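Local coordinates for protein beta-fructofuranosidase (Arthrobacter, PDB 3WPU) that is a beta-fructofuranosidase of the levansucrase/invertase family, an enzyme group built on a five-bladed beta-propeller with a central pocket, at residues T161-S166 with N243-F248; V262-S267 with Q336-Q341. All coordinates share one frame; numbering follows the deposited sequence.

Contact 1 of 2, residues T161-S166 with N243-F248; sequences TQWSGS and NFRDPF. With GOL (glycerol), chain C.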
loop_
_atom_site.group_PDB
_atom_site.type_symbol
_atom_site.label_atom_id
_atom_site.label_comp_id
_atom_site.label_asym_id
_atom_site.label_seq_id
_atom_site.Cartn_x
_atom_site.Cartn_y
_atom_site.Cartn_z
ATOM N N THR A 161 18.935 0.322 1.192
ATOM C CA THR A 161 17.698 0.581 1.928
ATOM C C THR A 161 16.774 -0.597 1.896
ATOM O O THR A 161 16.924 -1.499 1.085
ATOM C CB THR A 161 16.909 1.740 1.338
ATOM O OG1 THR A 161 16.503 1.453 -0.008
ATOM C CG2 THR A 161 17.732 2.972 1.324
ATOM N N GLN A 162 15.815 -0.543 2.806
ATOM C CA GLN A 162 14.653 -1.405 2.806
ATOM C C GLN A 162 13.453 -0.529 2.505
ATOM O O GLN A 162 13.225 0.497 3.154
ATOM C CB GLN A 162 14.469 -2.143 4.123
ATOM C CG GLN A 162 15.648 -3.014 4.511
ATOM C CD GLN A 162 16.326 -2.564 5.786
ATOM O OE1 GLN A 162 15.672 -2.103 6.701
ATOM N NE2 GLN A 162 17.638 -2.756 5.868
ATOM N N TRP A 163 12.749 -0.900 1.448
ATOM C CA TRP A 163 11.522 -0.232 1.024
ATOM C C TRP A 163 10.306 -1.166 1.265
ATOM O O TRP A 163 10.489 -2.269 1.791
ATOM C CB TRP A 163 11.704 0.235 -0.424
ATOM C CG TRP A 163 12.519 1.513 -0.598
ATOM C CD1 TRP A 163 13.124 2.262 0.371
ATOM C CD2 TRP A 163 12.800 2.147 -1.839
ATOM N NE1 TRP A 163 13.751 3.357 -0.204
ATOM C CE2 TRP A 163 13.565 3.310 -1.562
ATOM C CE3 TRP A 163 12.445 1.878 -3.157
ATOM C CZ2 TRP A 163 14.008 4.171 -2.582
ATOM C CZ3 TRP A 163 12.877 2.752 -4.178
ATOM C CH2 TRP A 163 13.644 3.886 -3.872
ATOM N N SER A 164 9.097 -0.749 0.852
ATOM C CA SER A 164 7.821 -1.300 1.319
ATOM C C SER A 164 7.589 -2.728 0.868
ATOM O O SER A 164 8.142 -3.176 -0.111
ATOM C CB SER A 164 6.628 -0.454 0.822
ATOM O OG SER A 164 5.446 -0.742 1.559
ATOM N N GLY A 165 6.737 -3.399 1.611
ATOM C CA GLY A 165 6.256 -4.718 1.233
ATOM C C GLY A 165 5.044 -5.065 2.065
ATOM O O GLY A 165 4.057 -4.312 2.102
ATOM N N SER A 166 5.094 -6.238 2.697
ATOM C CA SER A 166 3.987 -6.820 3.448
ATOM C C SER A 166 4.570 -7.888 4.384
ATOM O O SER A 166 5.766 -8.219 4.290
ATOM C CB SER A 166 2.964 -7.458 2.501
ATOM O OG SER A 166 3.627 -8.306 1.586
ATOM N N ASN A 243 10.778 1.732 -11.976
ATOM C CA ASN A 243 10.107 1.375 -10.738
ATOM C C ASN A 243 9.937 -0.125 -10.630
ATOM O O ASN A 243 9.567 -0.769 -11.600
ATOM C CB ASN A 243 8.730 2.039 -10.713
ATOM C CG ASN A 243 8.821 3.544 -10.860
ATOM O OD1 ASN A 243 8.347 4.139 -11.838
ATOM N ND2 ASN A 243 9.416 4.158 -9.890
ATOM N N PHE A 244 10.184 -0.659 -9.443
ATOM C CA PHE A 244 10.058 -2.120 -9.198
ATOM C C PHE A 244 10.095 -2.307 -7.700
ATOM O O PHE A 244 11.149 -2.185 -7.086
ATOM C CB PHE A 244 11.166 -2.925 -9.890
ATOM C CG PHE A 244 10.945 -4.414 -9.817
ATOM C CD1 PHE A 244 10.154 -5.058 -10.750
ATOM C CD2 PHE A 244 11.543 -5.155 -8.813
ATOM C CE1 PHE A 244 9.924 -6.426 -10.637
ATOM C CE2 PHE A 244 11.341 -6.516 -8.721
ATOM C CZ PHE A 244 10.530 -7.147 -9.639
ATOM N N ARG A 245 8.935 -2.465 -7.093
ATOM C CA ARG A 245 8.843 -2.491 -5.632
ATOM C C ARG A 245 7.470 -2.862 -5.120
ATOM O O ARG A 245 6.526 -3.013 -5.908
ATOM C CB ARG A 245 9.241 -1.093 -5.064
ATOM C CG ARG A 245 8.416 0.074 -5.561
ATOM C CD ARG A 245 8.901 1.357 -4.873
ATOM N NE ARG A 245 8.250 2.544 -5.393
ATOM C CZ ARG A 245 8.594 3.211 -6.486
ATOM N NH1 ARG A 245 9.644 2.860 -7.217
ATOM N NH2 ARG A 245 7.910 4.295 -6.825
ATOM N N ASP A 246 7.394 -3.019 -3.799
ATOM C CA ASP A 246 6.162 -3.071 -3.002
ATOM C C ASP A 246 5.379 -4.405 -3.156
ATOM O O ASP A 246 4.229 -4.371 -3.595
ATOM C CB ASP A 246 5.201 -1.939 -3.354
ATOM C CG ASP A 246 5.809 -0.534 -3.198
ATOM O OD1 ASP A 246 6.860 -0.401 -2.551
ATOM O OD2 ASP A 246 5.249 0.427 -3.832
ATOM N N PRO A 247 5.971 -5.527 -2.726
ATOM C CA PRO A 247 5.281 -6.835 -2.836
ATOM C C PRO A 247 4.135 -6.992 -1.817
ATOM O O PRO A 247 4.320 -6.765 -0.609
ATOM C CB PRO A 247 6.392 -7.833 -2.506
ATOM C CG PRO A 247 7.298 -7.079 -1.602
ATOM C CD PRO A 247 7.345 -5.714 -2.214
ATOM N N PHE A 248 2.971 -7.422 -2.311
ATOM C CA PHE A 248 1.808 -7.771 -1.500
ATOM C C PHE A 248 1.367 -9.186 -1.909
ATOM O O PHE A 248 1.022 -9.375 -3.066
ATOM C CB PHE A 248 0.668 -6.769 -1.780
ATOM C CG PHE A 248 -0.659 -7.141 -1.142
ATOM C CD1 PHE A 248 -0.965 -6.720 0.135
ATOM C CD2 PHE A 248 -1.585 -7.943 -1.814
ATOM C CE1 PHE A 248 -2.166 -7.056 0.751
ATOM C CE2 PHE A 248 -2.798 -8.264 -1.214
ATOM C CZ PHE A 248 -3.085 -7.854 0.067
HETATM C C1 GOL C . 10.257 4.886 -0.939
HETATM O O1 GOL C . 10.521 5.809 0.132
HETATM C C2 GOL C . 9.332 3.778 -0.414
HETATM O O2 GOL C . 8.128 4.409 0.063
HETATM C C3 GOL C . 9.037 2.737 -1.502
HETATM O O3 GOL C . 8.452 1.516 -1.004
#

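Contact 2 of 2, residues V262-S267 with Q336-Q341; sequences VFEGNS and QTERPQ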
loop_
_atom_site.group_PDB
_atom_site.type_symbol
_atom_site.label_atom_id
_atom_site.label_comp_id
_atom_site.label_asym_id
_atom_site.label_seq_id
_atom_site.Cartn_x
_atom_site.Cartn_y
_atom_site.Cartn_z
ATOM N N VAL A 262 1.276 -9.156 -5.977
ATOM C CA VAL A 262 1.306 -8.003 -6.847
ATOM C C VAL A 262 2.373 -7.041 -6.365
ATOM O O VAL A 262 2.815 -7.087 -5.210
ATOM C CB VAL A 262 -0.068 -7.285 -7.014
ATOM C CG1 VAL A 262 -1.052 -8.194 -7.750
ATOM C CG2 VAL A 262 -0.657 -6.864 -5.695
ATOM N N PHE A 263 2.832 -6.237 -7.307
ATOM C CA PHE A 263 3.891 -5.283 -7.045
ATOM C C PHE A 263 3.848 -4.212 -8.126
ATOM O O PHE A 263 3.201 -4.373 -9.149
ATOM C CB PHE A 263 5.261 -5.988 -7.047
ATOM C CG PHE A 263 5.509 -6.807 -8.278
ATOM C CD1 PHE A 263 6.102 -6.243 -9.393
ATOM C CD2 PHE A 263 5.119 -8.122 -8.329
ATOM C CE1 PHE A 263 6.291 -6.962 -10.544
ATOM C CE2 PHE A 263 5.304 -8.855 -9.491
ATOM C CZ PHE A 263 5.898 -8.282 -10.587
ATOM N N GLU A 264 4.476 -3.071 -7.848
ATOM C CA GLU A 264 4.659 -2.035 -8.839
ATOM C C GLU A 264 5.808 -2.327 -9.789
ATOM O O GLU A 264 6.908 -2.664 -9.359
ATOM C CB GLU A 264 4.951 -0.676 -8.152
ATOM C CG GLU A 264 5.215 0.418 -9.171
ATOM C CD GLU A 264 5.555 1.761 -8.551
ATOM O OE1 GLU A 264 5.740 1.819 -7.333
ATOM O OE2 GLU A 264 5.655 2.744 -9.319
ATOM N N GLY A 265 5.555 -2.154 -11.079
ATOM C CA GLY A 265 6.593 -2.141 -12.104
ATOM C C GLY A 265 6.408 -0.996 -13.079
ATOM O O GLY A 265 5.578 -0.087 -12.851
ATOM N N ASN A 266 7.197 -1.011 -14.157
ATOM C CA ASN A 266 6.876 -0.247 -15.349
ATOM C C ASN A 266 6.756 -1.210 -16.514
ATOM O O ASN A 266 7.350 -2.285 -16.509
ATOM C CB ASN A 266 7.960 0.770 -15.714
ATOM C CG ASN A 266 8.067 1.942 -14.735
ATOM O OD1 ASN A 266 9.154 2.431 -14.491
ATOM N ND2 ASN A 266 6.982 2.404 -14.223
ATOM N N SER A 267 5.991 -0.809 -17.520
ATOM C CA SER A 267 5.926 -1.565 -18.759
ATOM C C SER A 267 7.333 -1.672 -19.351
ATOM O O SER A 267 8.121 -0.739 -19.323
ATOM C CB SER A 267 4.977 -0.876 -19.731
ATOM O OG SER A 267 3.667 -0.836 -19.206
ATOM N N GLN A 336 3.654 5.897 -12.150
ATOM C CA GLN A 336 3.701 5.211 -10.868
ATOM C C GLN A 336 2.338 4.754 -10.354
ATOM O O GLN A 336 1.547 5.529 -9.873
ATOM C CB GLN A 336 4.394 6.131 -9.850
ATOM C CG GLN A 336 5.873 6.274 -10.076
ATOM C CD GLN A 336 6.555 6.893 -8.876
ATOM O OE1 GLN A 336 7.739 6.746 -8.697
ATOM N NE2 GLN A 336 5.777 7.540 -8.015
ATOM N N THR A 337 2.049 3.455 -10.504
ATOM C CA THR A 337 0.937 2.836 -9.834
ATOM C C THR A 337 1.564 2.116 -8.631
ATOM O O THR A 337 2.022 0.977 -8.728
ATOM C CB THR A 337 0.265 1.829 -10.796
ATOM O OG1 THR A 337 1.292 1.121 -11.495
ATOM C CG2 THR A 337 -0.569 2.563 -11.848
ATOM N N GLU A 338 1.642 2.813 -7.501
ATOM C CA GLU A 338 2.399 2.339 -6.359
ATOM C C GLU A 338 1.586 1.460 -5.411
ATOM O O GLU A 338 0.351 1.521 -5.405
ATOM C CB GLU A 338 2.937 3.544 -5.574
ATOM C CG GLU A 338 3.749 4.461 -6.440
ATOM C CD GLU A 338 4.417 5.551 -5.640
ATOM O OE1 GLU A 338 5.395 5.247 -4.927
ATOM O OE2 GLU A 338 4.007 6.713 -5.811
ATOM N N ARG A 339 2.288 0.699 -4.576
ATOM C CA ARG A 339 1.679 -0.061 -3.514
ATOM C C ARG A 339 0.376 -0.793 -3.863
ATOM O O ARG A 339 -0.668 -0.643 -3.211
ATOM C CB ARG A 339 1.454 0.849 -2.316
ATOM C CG ARG A 339 1.395 0.016 -1.106
ATOM C CD ARG A 339 1.242 0.790 0.165
ATOM N NE ARG A 339 1.207 -0.218 1.202
ATOM C CZ ARG A 339 1.344 0.025 2.486
ATOM N NH1 ARG A 339 1.482 1.291 2.937
ATOM N NH2 ARG A 339 1.296 -0.996 3.307
ATOM N N PRO A 340 0.445 -1.621 -4.898
ATOM C CA PRO A 340 -0.763 -2.335 -5.284
ATOM C C PRO A 340 -1.159 -3.386 -4.239
ATOM O O PRO A 340 -0.309 -4.017 -3.602
ATOM C CB PRO A 340 -0.363 -2.993 -6.595
ATOM C CG PRO A 340 1.107 -3.207 -6.471
ATOM C CD PRO A 340 1.593 -1.957 -5.749
ATOM N N GLN A 341 -2.461 -3.551 -4.070
ATOM C CA GLN A 341 -3.005 -4.672 -3.292
ATOM C C GLN A 341 -4.271 -5.146 -3.954
ATOM O O GLN A 341 -4.933 -4.404 -4.651
ATOM C CB GLN A 341 -3.314 -4.281 -1.847
ATOM C CG GLN A 341 -4.293 -3.120 -1.739
ATOM C CD GLN A 341 -4.553 -2.644 -0.329
ATOM O OE1 GLN A 341 -4.265 -1.466 -0.011
ATOM N NE2 GLN A 341 -5.117 -3.509 0.518
HETATM O O HOH W 1 5.030 2.272 -11.769
#

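Contact 1 of 2, residues T161-S166 with N243-F248
S164 and D246 are joined by a glycerol, probably from the crystallisation liquor, as well as by direct packing. The backbone N of S164 donates to glycerol O3 at 3.0 Å, and that hydroxyl donates onward to D246 OD1. D246 suits this place because its short carboxylate, with CG anti to its own carbonyl carbon (chi1 -57°), brings OD1 against S164 CB at 3.4 Å. The indole of W163 offers a broad apolar face, glycerol C1 centred 3.7 Å above its plane, while NE1 is hydrogen-bonded to H111 O. R245 runs at a slant to W163, its guanidinium plane 82° from the indole and its CD 4.0 Å from W163 CE3. R245-D246-P247 is the RDP motif of this family, here beside the central pocket. G165, lacking a side chain, lets P247 come close, CG lying 3.8 Å from G165 CA. S166 OG donates to P247 O at 2.8 Å, from above the carbonyl plane, the single direct hydrogen bond between the two segments. Their strands run nearly parallel (20°) but belong to different sheets. T180 OG1 of strand 174-184 hydrogen-bonds to S164 O and D246 N, while P247 and F248 rest on strand 260-266.

Contact 2 of 2, residues V262-S267 with Q336-Q341
E264 reaches between Q336 and E338 as a fully stretched side chain. Its CG stands anti to the backbone N (chi1 177°), which lays the methylenes against the T337 carbonyl, CG to O 3.3 Å, and carries the carboxylate up to the turn. There E264 and E338 lie side by side and point the same way, their carboxylate planes turned 46° apart, with E264 OE1 against E338 CG at 3.4 Å. The two OE1 atoms are 4.2 Å apart. E338 OE1 forms a salt bridge with R245, Y421 OH hydrogen-bonds to OE2, and a glycerol lies about 6 Å from this side chain. Q336 lies athwart E264, its amide 86° from the carboxylate, and meets E264 OE2 through its aliphatic CG at 3.6 Å. The segments share no direct hydrogen bond; a water held by E264 OE2 and G265 O reaches T337 N only weakly. P340 suits the chain's corner at R339: its compact, puckered apolar ring sets CG on F263 C at 3.4 Å, and V262 CG2 packs on P340 CB. E338-R339-P340 forms the ERP motif of this family of five-bladed beta-propeller enzymes, beside the central pocket.

The centres of the two contacts are 9 Å apart, and they come in series along the chain, contact 1 closing before contact 2 opens. They meet on one sheet, where strands 245-250 and 260-266, consecutive in sequence, are antiparallel neighbours; F248 N probably bonds to V262 O between them. From this sheet contact 1 reaches strand 159-169 of a second sheet, and contact 2 reaches the turn that leads into strand 340-345 of a third. A probable hydrogen bond from R339 N to D246 OD2 joins the contacts directly. Together they bring three sheets side by side, as expected of neighbouring propeller blades, around the buried region where glycerol is bound.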